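Side-chain contacts in glutathione S-transferase (Natrialba magadii ATCC 43099, PDB 6GZF), which probably acts as a Xi-class glutathione transferase, a class linked to the reduction of glutathionyl-hydroquinones: residues Arg17-His21 with Glu22-Gly26; Thr70-Thr73 with Arg74-Gly78; Cys106-His110 with Val111-Asp115; Asp185-Tyr188 with Glu189-Asn193; Tyr230-Asp234 with Arg235-Ala239. One frame throughout, in Å; residues are numbered along the deposited sequence.

How the contacts relate
The five contacts are local turns, caps and helical steps spread over both halves of a glutathione transferase. Contacts 2 and 3 lie in the thioredoxin-like N-terminal domain, their nearest atoms about 9 Å apart. Contacts 4 and 5 belong to the helical C-terminal domain and approach to about 5 Å at the nearest atoms. Contact 2 meets contact 5 across the domain boundary, where Leu76 CD1 is 4.1 Å from Leu236 CD2. Contact 1 stands apart, its centre about 40 Å from that of contact 5. Contact 4 lies near a predicted catalytic residue: the side chains of Asn193 and Tyr196 are about 5 Å apart. In contact 2, Thr70 is similarly near Ser150, a predicted glutathione-binding residue.

Contact 1: residues Arg17-His21 with Glu22-Gly26; sequences RTDAH and ELTAG
Arg17 reaches Glu22 around a short 3-10 turn that follows the hairpin of strands 10-12 and 15-17. Its NH1 meets Glu22 OE2 at 3.6 Å, a salt bridge. OE2 comes in at the edge of the guanidinium, but the two flat groups are turned 61° apart. Glu22 bends back at chi2 (-86°), which brings its carboxylate over Ala20 and toward the arginine.

Asp19 comes next. Its OD1 lies 3.5 Å from the methyl CG2 of Thr24, while its CG sits over one face of the His21 ring, near the rim.

Ala20 takes part with its methyl and its carbonyl. Its CB is 3.8 Å from Glu22 OE2, and its carbonyl accepts Leu23 N, with Ala20 O to Leu23 N at 3.0 Å. This bond closes the turn, although the donor stands well above the carbonyl plane. Ala20 and Thr24 also touch Met10 of strand 10-12, so the turn packs back on the hairpin.

His21 supplies the last acceptor. Its O receives a weak bond from Thr24 N and a second bond from the Thr24 hydroxyl. The Thr24 side chain is about 6 Å from that of Arg131, predicted to bind glutathione. With chi1 at 57°, Thr24 OG1 faces back along the chain and meets His21 O at 3.2 Å.

Contact 2: residues Thr70-Thr73 with Arg74-Gly78; sequences TLVT and RTLKG
Leu76 packs on Val72 one turn earlier in helix 65-77, the helix of the beta-alpha-beta unit between strands 56-60 and 84-87. Its CB lies over the carbonyl end of that turn, 3.4 Å from Val72 O and a little farther from Thr73 O. CG stays close to Val72 O. The branch CD1 then meets Val72 CG1 at 4.0 Å. The two side chains lie side by side and point the same way. Val72 holds CG1 anti to its backbone N (chi1 172°), which places that methyl alongside the leucine. Both residues touch Ile241 of helix 238-247, so this face of the helix meets the C-terminal domain.

Regular helical bonds run beneath: Leu76 N to Val72 O is 3.0 Å, and Lys77 N to Thr73 O is 2.9 Å. Arg74 bends at chi3, and its NH1 is bonded to Ile83 O. Thr70 sits at the other end, its side chain about 5 Å from that of Ser150, a predicted glutathione-binding residue. The helix stops in a Schellman motif, with Leu79 N turned to Arg74 O. Gly78 is its C-prime residue with positive phi, and Gly78 N makes a weak 3.2 Å bond to Thr75 O.

Contact 3: residues Cys106-His110 with Val111-Asp115; sequences CTHDH and VHDVD
Asp109 OD2 is gripped by two backbone N-H groups from the segment that follows. Val114 N bonds to it at 3.0 Å on the anti lone pair, away from the other oxygen. His112 N bonds to it at 2.9 Å but arrives from above the carboxylate plane, 52° out of it. The other oxygen also works: Val111 N meets Asp109 OD1 at 3.3 Å, steeply above the same plane. OD1 has a further partner in Tyr59 OH, on strand 56-60. A buried carboxylate is thus tied on both oxygens, which probably favours its charged form.

The bond from Val111 N makes this an Asx turn. It belongs to the loop between strand 84-87 and helix 117-124, within the thioredoxin-like domain. At chi1 169° the Asp109 side chain extends away from its own N, and the carboxylate lies beneath the returning chain. A main-chain bond, Asp113 N to Asp109 O at 2.9 Å, closes a wider turn, Asp109 to Asp113.

Val114 packs its methyl CG2 against the carboxylate, 3.3 Å from Asp109 OD2. Its side chain also touches Leu120 of helix 117-124. A water links Asp109 N with Asp113 OD1, which it meets at 2.7 Å, and with Val114 O. His110 and His112 are held by other parts of the fold: His110 ND1 bonds to Ser86 OG, and His112 NE2 bonds to Asp143 OD1.

Contact 4: residues Asp185-Tyr188 with Glu189-Asn193; sequences DNIY and EPINN
Tyr188 and Asn193 meet where helix 177-192 widens into a pi-type turn near its end. Asn193 ND2 lies over one face of the tyrosine ring, 3.2 Å from CZ of Tyr188. The amide is turned steeply, its plane 71° from that of the ring. At chi1 -179° the Tyr188 ring lies beside Asn193, which lets ND2 stand over its face.

The backbone sets the spacing. Tyr188 O accepts Asn193 N at 2.9 Å, a step of five residues rather than four, with the donor nearly in line with the carbonyl. Ile187 O takes two donors. Asn192 N reaches it at 3.1 Å, and Ile191 N reaches it at 3.2 Å from well above the carbonyl plane. Pro190 explains part of this. Its nitrogen carries no hydrogen, so the helix is kinked there, and its CD sits against Asn186 O instead.

Ile187 and Ile191 pack on the inner side, where Ile187 CB is 4.0 Å from Ile191 CD1. Farther out, Trp66 of helix 65-77 touches Tyr188, Asn192 and Asn193. Trp221 of helix 204-224 backs Asn186 and Ile187. The Tyr188 side chain is about 6 Å from that of Glu149, predicted to bind glutathione. Asn193 OD1 is hydrogen-bonded to Met1 N, and ND2 makes a weak bond to His2 ND1, both residues of the N-terminal histidine tag.

Contact 5: residues Tyr230-Asp234 with Arg235-Ala239; sequences YLAGD and RLTEA
Tyr230 turns one ring face toward Leu236, and the two side chains cross obliquely. The methyl CD1 of Leu236 makes an off-centre CH-pi contact, 4.0 Å from the centroid of the Tyr230 ring and 30° off its normal. Within the ring, CE1 of Tyr230 is the atom closest to Leu236 CD1, at 3.6 Å. Leu236 CA lies over the same face, nearer the rim. Tyr230 keeps CG beside its backbone N (chi1 -57°), which turns the ring toward the returning segment at Arg235 and Leu236. Leu278 of helix 271-279 touches both side chains.

Leu231 reaches farther along the second segment. Its CD1 packs 4.3 Å from Ala239 CB, at the first turn of the next helix. Ala232 faces Thr237, with Ala232 CB 4.0 Å from Thr237 OG1.

Between these side chains a water joins the two arms of the loop. It accepts from Ala232 N, donates to Arg235 O, and accepts from the hydroxyl of Thr237. The first arm is itself closed by Tyr230 N bonded to Gly233 O at 2.9 Å.

Thr237 is the N-cap of helix 238-247. Its OG1 takes a weak bond from Ala239 N at 3.4 Å, while Asp240 OD1 accepts Thr237 N and Asp240 OD2 accepts Leu231 N. The sequence and the aspartate bond fit the Ser/Thr-x-x-Asp N-capping box that other glutathione transferases carry at the start of this helix.

Contact 1: residues Arg17-His21 with Glu22-Gly26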
# COMPACT_ATOMS: atom_id res chain seq x y z
N ARG A 17 2.39 7.48 -30.29
CA ARG A 17 3.53 8.13 -29.66
C ARG A 17 3.69 7.67 -28.21
O ARG A 17 2.72 7.30 -27.56
CB ARG A 17 3.38 9.65 -29.69
CG ARG A 17 3.12 10.26 -31.05
CD ARG A 17 3.62 11.70 -31.09
NE ARG A 17 3.45 12.33 -32.40
CZ ARG A 17 3.05 13.59 -32.57
NH1 ARG A 17 2.79 14.35 -31.51
NH2 ARG A 17 2.91 14.08 -33.79
N THR A 18 4.93 7.71 -27.72
CA THR A 18 5.20 7.37 -26.33
C THR A 18 4.86 8.56 -25.43
O THR A 18 4.46 8.39 -24.28
CB THR A 18 6.67 6.96 -26.12
OG1 THR A 18 7.12 6.20 -27.25
CG2 THR A 18 6.81 6.12 -24.86
N ASP A 19 5.02 9.77 -25.98
CA ASP A 19 4.63 10.99 -25.29
C ASP A 19 4.63 12.17 -26.27
O ASP A 19 5.45 12.24 -27.18
CB ASP A 19 5.57 11.29 -24.11
CG ASP A 19 5.04 12.39 -23.20
OD1 ASP A 19 4.33 13.30 -23.67
OD2 ASP A 19 5.35 12.34 -21.99
N ALA A 20 3.68 13.08 -26.07
CA ALA A 20 3.63 14.32 -26.84
C ALA A 20 3.71 15.51 -25.89
O ALA A 20 2.70 15.97 -25.37
CB ALA A 20 2.35 14.39 -27.67
N HIS A 21 4.93 16.00 -25.67
CA HIS A 21 5.20 16.99 -24.63
C HIS A 21 4.42 18.29 -24.78
O HIS A 21 4.11 18.95 -23.78
CB HIS A 21 6.70 17.30 -24.59
CG HIS A 21 7.54 16.14 -24.15
ND1 HIS A 21 7.67 15.77 -22.83
CD2 HIS A 21 8.30 15.27 -24.86
CE1 HIS A 21 8.47 14.72 -22.75
NE2 HIS A 21 8.87 14.40 -23.97
N GLU A 22 4.10 18.67 -26.01
CA GLU A 22 3.40 19.93 -26.25
C GLU A 22 1.94 19.87 -25.80
O GLU A 22 1.26 20.89 -25.74
CB GLU A 22 3.47 20.31 -27.74
CG GLU A 22 2.52 19.54 -28.64
CD GLU A 22 3.11 18.22 -29.12
OE1 GLU A 22 4.27 17.92 -28.76
OE2 GLU A 22 2.41 17.49 -29.85
N LEU A 23 1.47 18.66 -25.49
CA LEU A 23 0.08 18.47 -25.09
C LEU A 23 -0.05 17.92 -23.67
O LEU A 23 -1.14 17.53 -23.25
CB LEU A 23 -0.62 17.51 -26.06
CG LEU A 23 -0.61 17.86 -27.55
CD1 LEU A 23 -1.19 16.71 -28.36
CD2 LEU A 23 -1.38 19.15 -27.81
N THR A 24 1.05 17.91 -22.93
CA THR A 24 1.06 17.25 -21.62
C THR A 24 1.49 18.14 -20.46
O THR A 24 1.83 17.65 -19.38
CB THR A 24 1.98 16.01 -21.63
OG1 THR A 24 3.30 16.40 -22.01
CG2 THR A 24 1.45 14.96 -22.59
N ALA A 25 1.48 19.46 -20.66
CA ALA A 25 1.75 20.38 -19.57
C ALA A 25 0.46 20.66 -18.81
O ALA A 25 -0.60 20.82 -19.41
CB ALA A 25 2.35 21.68 -20.09
N GLY A 26 0.54 20.70 -17.49
CA GLY A 26 -0.63 20.97 -16.68
C GLY A 26 -1.53 19.76 -16.48
O GLY A 26 -1.39 18.75 -17.18

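Contact 2: residues Thr70-Thr73 with Arg74-Gly78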
# COMPACT_ATOMS: atom_id res chain seq x y z
N THR A 70 -19.47 -2.60 -18.17
CA THR A 70 -20.18 -3.13 -19.33
C THR A 70 -20.39 -4.63 -19.21
O THR A 70 -21.42 -5.16 -19.63
CB THR A 70 -19.44 -2.83 -20.64
OG1 THR A 70 -18.19 -3.54 -20.66
CG2 THR A 70 -19.16 -1.34 -20.77
N LEU A 71 -19.41 -5.32 -18.62
CA LEU A 71 -19.47 -6.77 -18.47
C LEU A 71 -20.54 -7.19 -17.46
O LEU A 71 -21.28 -8.15 -17.69
CB LEU A 71 -18.11 -7.32 -18.04
CG LEU A 71 -17.00 -7.25 -19.09
CD1 LEU A 71 -15.74 -7.94 -18.58
CD2 LEU A 71 -17.46 -7.86 -20.40
N VAL A 72 -20.61 -6.47 -16.34
CA VAL A 72 -21.60 -6.77 -15.31
C VAL A 72 -23.02 -6.56 -15.85
O VAL A 72 -23.92 -7.35 -15.59
CB VAL A 72 -21.39 -5.89 -14.05
CG1 VAL A 72 -22.54 -6.06 -13.07
CG2 VAL A 72 -20.06 -6.24 -13.39
N THR A 73 -23.20 -5.49 -16.62
CA THR A 73 -24.49 -5.20 -17.23
C THR A 73 -24.87 -6.25 -18.27
O THR A 73 -26.00 -6.73 -18.29
CB THR A 73 -24.50 -3.81 -17.89
OG1 THR A 73 -24.15 -2.81 -16.92
CG2 THR A 73 -25.88 -3.49 -18.45
N ARG A 74 -23.91 -6.60 -19.12
CA ARG A 74 -24.14 -7.58 -20.18
C ARG A 74 -24.57 -8.92 -19.60
O ARG A 74 -25.43 -9.61 -20.16
CB ARG A 74 -22.87 -7.76 -21.02
CG ARG A 74 -23.11 -8.52 -22.32
CD ARG A 74 -21.80 -8.80 -23.05
NE ARG A 74 -21.05 -9.89 -22.43
CZ ARG A 74 -20.58 -10.95 -23.09
NH1 ARG A 74 -20.78 -11.06 -24.39
NH2 ARG A 74 -19.91 -11.89 -22.44
N THR A 75 -23.98 -9.29 -18.47
CA THR A 75 -24.30 -10.55 -17.80
C THR A 75 -25.67 -10.49 -17.13
O THR A 75 -26.46 -11.42 -17.23
CB THR A 75 -23.24 -10.92 -16.76
OG1 THR A 75 -21.94 -10.81 -17.34
CG2 THR A 75 -23.46 -12.33 -16.25
N LEU A 76 -25.94 -9.37 -16.45
CA LEU A 76 -27.22 -9.18 -15.77
C LEU A 76 -28.38 -9.17 -16.75
O LEU A 76 -29.45 -9.70 -16.46
CB LEU A 76 -27.20 -7.88 -14.96
CG LEU A 76 -26.44 -7.91 -13.63
CD1 LEU A 76 -26.51 -6.56 -12.95
CD2 LEU A 76 -26.99 -9.00 -12.72
N LYS A 77 -28.16 -8.56 -17.91
CA LYS A 77 -29.20 -8.45 -18.92
C LYS A 77 -29.38 -9.75 -19.70
O LYS A 77 -30.45 -10.02 -20.24
CB LYS A 77 -28.87 -7.32 -19.89
CG LYS A 77 -30.02 -6.36 -20.12
CD LYS A 77 -30.43 -5.70 -18.82
CE LYS A 77 -31.50 -4.66 -19.06
NZ LYS A 77 -32.76 -5.25 -19.58
N GLY A 78 -28.33 -10.56 -19.74
CA GLY A 78 -28.33 -11.76 -20.55
C GLY A 78 -28.15 -11.38 -22.01
O GLY A 78 -28.96 -11.74 -22.86

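Contact 3: residues Cys106-His110 with Val111-Asp115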
# COMPACT_ATOMS: atom_id res chain seq x y z
N CYS A 106 -7.69 -14.41 -21.87
CA CYS A 106 -7.63 -13.50 -23.01
C CYS A 106 -8.06 -14.20 -24.30
O CYS A 106 -7.96 -15.42 -24.42
CB CYS A 106 -6.23 -12.93 -23.17
SG CYS A 106 -5.44 -12.47 -21.62
N THR A 107 -8.53 -13.41 -25.26
CA THR A 107 -8.90 -13.94 -26.57
C THR A 107 -8.21 -13.16 -27.68
O THR A 107 -7.29 -12.38 -27.42
CB THR A 107 -10.43 -13.87 -26.79
OG1 THR A 107 -10.84 -12.51 -26.92
CG2 THR A 107 -11.18 -14.53 -25.64
N HIS A 108 -8.66 -13.38 -28.91
CA HIS A 108 -8.15 -12.63 -30.05
C HIS A 108 -9.18 -11.61 -30.50
O HIS A 108 -10.35 -11.68 -30.11
CB HIS A 108 -7.81 -13.58 -31.21
CG HIS A 108 -9.01 -14.27 -31.79
ND1 HIS A 108 -9.57 -15.39 -31.23
CD2 HIS A 108 -9.75 -13.98 -32.88
CE1 HIS A 108 -10.61 -15.77 -31.95
NE2 HIS A 108 -10.74 -14.94 -32.96
N ASP A 109 -8.75 -10.64 -31.30
CA ASP A 109 -9.67 -9.68 -31.89
C ASP A 109 -10.58 -10.39 -32.88
O ASP A 109 -10.18 -10.69 -34.00
CB ASP A 109 -8.90 -8.54 -32.57
CG ASP A 109 -9.80 -7.66 -33.42
OD1 ASP A 109 -10.96 -7.42 -33.03
OD2 ASP A 109 -9.34 -7.21 -34.49
N HIS A 110 -11.82 -10.66 -32.46
CA HIS A 110 -12.76 -11.43 -33.27
C HIS A 110 -13.13 -10.74 -34.58
O HIS A 110 -13.59 -11.40 -35.52
CB HIS A 110 -14.03 -11.71 -32.47
CG HIS A 110 -13.83 -12.62 -31.30
ND1 HIS A 110 -13.32 -12.19 -30.10
CD2 HIS A 110 -14.07 -13.95 -31.16
CE1 HIS A 110 -13.25 -13.21 -29.26
NE2 HIS A 110 -13.70 -14.29 -29.88
N VAL A 111 -12.93 -9.43 -34.66
CA VAL A 111 -13.35 -8.67 -35.83
C VAL A 111 -12.28 -8.62 -36.92
O VAL A 111 -12.51 -9.10 -38.03
CB VAL A 111 -13.75 -7.24 -35.44
CG1 VAL A 111 -14.15 -6.45 -36.68
CG2 VAL A 111 -14.90 -7.27 -34.44
N HIS A 112 -11.13 -8.04 -36.61
CA HIS A 112 -10.09 -7.86 -37.62
C HIS A 112 -8.78 -8.56 -37.28
O HIS A 112 -7.80 -8.42 -38.02
CB HIS A 112 -9.83 -6.37 -37.85
CG HIS A 112 -10.97 -5.65 -38.49
ND1 HIS A 112 -11.49 -6.02 -39.71
CD2 HIS A 112 -11.70 -4.58 -38.09
CE1 HIS A 112 -12.49 -5.22 -40.03
NE2 HIS A 112 -12.63 -4.33 -39.07
N ASP A 113 -8.77 -9.30 -36.18
CA ASP A 113 -7.59 -10.05 -35.75
C ASP A 113 -6.36 -9.15 -35.64
O ASP A 113 -5.30 -9.44 -36.20
CB ASP A 113 -7.31 -11.22 -36.70
CG ASP A 113 -6.29 -12.19 -36.15
OD1 ASP A 113 -6.13 -12.26 -34.92
OD2 ASP A 113 -5.64 -12.89 -36.96
N VAL A 114 -6.51 -8.04 -34.92
CA VAL A 114 -5.42 -7.09 -34.77
C VAL A 114 -4.50 -7.46 -33.61
O VAL A 114 -4.92 -8.12 -32.66
CB VAL A 114 -5.95 -5.66 -34.56
CG1 VAL A 114 -6.77 -5.21 -35.76
CG2 VAL A 114 -6.79 -5.58 -33.29
N ASP A 115 -3.25 -7.03 -33.69
CA ASP A 115 -2.29 -7.26 -32.62
C ASP A 115 -2.57 -6.35 -31.44
O ASP A 115 -2.51 -6.78 -30.28
CB ASP A 115 -0.86 -7.04 -33.13
CG ASP A 115 -0.47 -8.00 -34.23
OD1 ASP A 115 -0.81 -9.20 -34.13
OD2 ASP A 115 0.18 -7.56 -35.20
O HOH W 1 -6.61 -10.90 -32.64

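Contact 4: residues Asp185-Tyr188 with Glu189-Asn193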
# COMPACT_ATOMS: atom_id res chain seq x y z
N ASP A 185 -23.50 10.27 -10.84
CA ASP A 185 -22.79 11.53 -11.01
C ASP A 185 -21.99 11.90 -9.77
O ASP A 185 -20.88 12.44 -9.87
CB ASP A 185 -23.78 12.65 -11.36
CG ASP A 185 -23.11 13.82 -12.05
OD1 ASP A 185 -23.06 13.82 -13.30
OD2 ASP A 185 -22.64 14.74 -11.35
N ASN A 186 -22.55 11.62 -8.59
CA ASN A 186 -21.91 11.99 -7.34
C ASN A 186 -20.64 11.18 -7.09
O ASN A 186 -19.56 11.75 -6.98
CB ASN A 186 -22.88 11.82 -6.17
CG ASN A 186 -22.35 12.40 -4.86
OD1 ASN A 186 -21.16 12.69 -4.73
ND2 ASN A 186 -23.23 12.54 -3.88
N ILE A 187 -20.78 9.86 -7.02
CA ILE A 187 -19.66 8.98 -6.69
C ILE A 187 -18.55 8.99 -7.75
O ILE A 187 -17.49 8.41 -7.55
CB ILE A 187 -20.12 7.52 -6.51
CG1 ILE A 187 -20.44 6.90 -7.87
CG2 ILE A 187 -21.32 7.45 -5.58
CD1 ILE A 187 -20.20 5.40 -7.93
N TYR A 188 -18.82 9.65 -8.87
CA TYR A 188 -17.92 9.63 -10.02
C TYR A 188 -16.54 10.20 -9.71
O TYR A 188 -15.52 9.58 -10.02
CB TYR A 188 -18.55 10.40 -11.18
CG TYR A 188 -17.68 10.42 -12.42
CD1 TYR A 188 -17.50 9.27 -13.17
CD2 TYR A 188 -17.06 11.59 -12.83
CE1 TYR A 188 -16.71 9.28 -14.30
CE2 TYR A 188 -16.27 11.61 -13.96
CZ TYR A 188 -16.10 10.45 -14.69
OH TYR A 188 -15.32 10.46 -15.82
N GLU A 189 -16.50 11.39 -9.11
CA GLU A 189 -15.22 12.06 -8.85
C GLU A 189 -14.52 11.58 -7.57
O GLU A 189 -13.33 11.25 -7.62
CB GLU A 189 -15.42 13.58 -8.81
CG GLU A 189 -14.22 14.37 -9.32
CD GLU A 189 -14.28 15.83 -8.93
OE1 GLU A 189 -15.34 16.46 -9.14
OE2 GLU A 189 -13.27 16.36 -8.43
N PRO A 190 -15.22 11.54 -6.42
CA PRO A 190 -14.47 11.17 -5.22
C PRO A 190 -14.14 9.68 -5.12
O PRO A 190 -13.18 9.33 -4.43
CB PRO A 190 -15.42 11.57 -4.08
CG PRO A 190 -16.77 11.45 -4.68
CD PRO A 190 -16.61 11.90 -6.10
N ILE A 191 -14.90 8.82 -5.78
CA ILE A 191 -14.71 7.38 -5.64
C ILE A 191 -14.18 6.71 -6.90
O ILE A 191 -13.13 6.07 -6.87
CB ILE A 191 -16.02 6.69 -5.21
CG1 ILE A 191 -16.42 7.14 -3.80
CG2 ILE A 191 -15.87 5.18 -5.25
CD1 ILE A 191 -17.81 6.70 -3.39
N ASN A 192 -14.91 6.84 -8.01
CA ASN A 192 -14.51 6.20 -9.26
C ASN A 192 -13.19 6.74 -9.80
O ASN A 192 -12.29 5.96 -10.14
CB ASN A 192 -15.61 6.37 -10.32
CG ASN A 192 -16.86 5.58 -9.99
OD1 ASN A 192 -16.82 4.61 -9.23
ND2 ASN A 192 -17.99 5.99 -10.56
N ASN A 193 -13.06 8.06 -9.88
CA ASN A 193 -11.83 8.68 -10.35
C ASN A 193 -10.88 9.02 -9.21
O ASN A 193 -9.69 9.22 -9.42
CB ASN A 193 -12.14 9.95 -11.15
CG ASN A 193 -12.39 9.66 -12.62
OD1 ASN A 193 -11.81 8.74 -13.19
ND2 ASN A 193 -13.24 10.47 -13.24

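Contact 5: residues Tyr230-Asp234 with Arg235-Ala239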
# COMPACT_ATOMS: atom_id res chain seq x y z
N TYR A 230 -29.74 -1.29 -1.37
CA TYR A 230 -28.93 -0.80 -2.48
C TYR A 230 -28.81 0.72 -2.44
O TYR A 230 -29.42 1.38 -1.61
CB TYR A 230 -29.53 -1.26 -3.81
CG TYR A 230 -29.67 -2.77 -3.92
CD1 TYR A 230 -28.55 -3.59 -3.91
CD2 TYR A 230 -30.92 -3.36 -4.02
CE1 TYR A 230 -28.68 -4.97 -4.00
CE2 TYR A 230 -31.06 -4.73 -4.11
CZ TYR A 230 -29.93 -5.53 -4.10
OH TYR A 230 -30.06 -6.90 -4.19
N LEU A 231 -28.00 1.27 -3.35
CA LEU A 231 -27.71 2.70 -3.36
C LEU A 231 -28.95 3.54 -3.61
O LEU A 231 -29.20 4.52 -2.91
CB LEU A 231 -26.64 3.01 -4.41
CG LEU A 231 -25.24 2.47 -4.10
CD1 LEU A 231 -24.27 2.83 -5.21
CD2 LEU A 231 -24.75 3.00 -2.77
N ALA A 232 -29.74 3.15 -4.61
CA ALA A 232 -31.01 3.82 -4.88
C ALA A 232 -32.10 3.26 -3.97
O ALA A 232 -33.26 3.64 -4.07
CB ALA A 232 -31.39 3.68 -6.34
N GLY A 233 -31.71 2.34 -3.10
CA GLY A 233 -32.60 1.81 -2.09
C GLY A 233 -33.13 0.42 -2.35
O GLY A 233 -32.43 -0.58 -2.14
N ASP A 234 -34.37 0.35 -2.82
CA ASP A 234 -35.10 -0.91 -2.92
C ASP A 234 -34.59 -1.84 -4.02
O ASP A 234 -34.70 -3.06 -3.89
CB ASP A 234 -36.59 -0.61 -3.16
CG ASP A 234 -37.47 -1.80 -2.87
OD1 ASP A 234 -37.16 -2.57 -1.93
OD2 ASP A 234 -38.49 -1.98 -3.58
N ARG A 235 -34.04 -1.28 -5.09
CA ARG A 235 -33.72 -2.07 -6.27
C ARG A 235 -32.28 -1.95 -6.75
O ARG A 235 -31.62 -0.93 -6.55
CB ARG A 235 -34.66 -1.69 -7.41
CG ARG A 235 -36.13 -1.74 -7.05
CD ARG A 235 -36.98 -1.87 -8.30
NE ARG A 235 -36.55 -3.03 -9.09
CZ ARG A 235 -36.94 -3.26 -10.33
NH1 ARG A 235 -36.50 -4.34 -10.97
NH2 ARG A 235 -37.76 -2.42 -10.94
N LEU A 236 -31.80 -3.01 -7.39
CA LEU A 236 -30.47 -3.03 -8.00
C LEU A 236 -30.46 -2.20 -9.27
O LEU A 236 -31.27 -2.42 -10.17
CB LEU A 236 -30.05 -4.47 -8.31
CG LEU A 236 -28.59 -4.71 -8.67
CD1 LEU A 236 -27.71 -4.57 -7.44
CD2 LEU A 236 -28.41 -6.08 -9.31
N THR A 237 -29.55 -1.23 -9.35
CA THR A 237 -29.49 -0.33 -10.49
C THR A 237 -28.07 -0.16 -11.03
O THR A 237 -27.13 -0.77 -10.53
CB THR A 237 -30.05 1.07 -10.14
OG1 THR A 237 -29.25 1.65 -9.10
CG2 THR A 237 -31.49 0.97 -9.67
N GLU A 238 -27.94 0.68 -12.06
CA GLU A 238 -26.63 1.00 -12.64
C GLU A 238 -25.73 1.67 -11.62
O GLU A 238 -24.51 1.57 -11.69
CB GLU A 238 -26.79 1.91 -13.86
CG GLU A 238 -27.58 1.32 -15.01
CD GLU A 238 -27.60 2.23 -16.22
OE1 GLU A 238 -26.89 3.26 -16.19
OE2 GLU A 238 -28.31 1.91 -17.20
N ALA A 239 -26.34 2.38 -10.67
CA ALA A 239 -25.61 3.08 -9.62
C ALA A 239 -24.77 2.11 -8.81
O ALA A 239 -23.66 2.45 -8.37
CB ALA A 239 -26.57 3.84 -8.72
O HOH W 2 -29.61 1.00 -6.47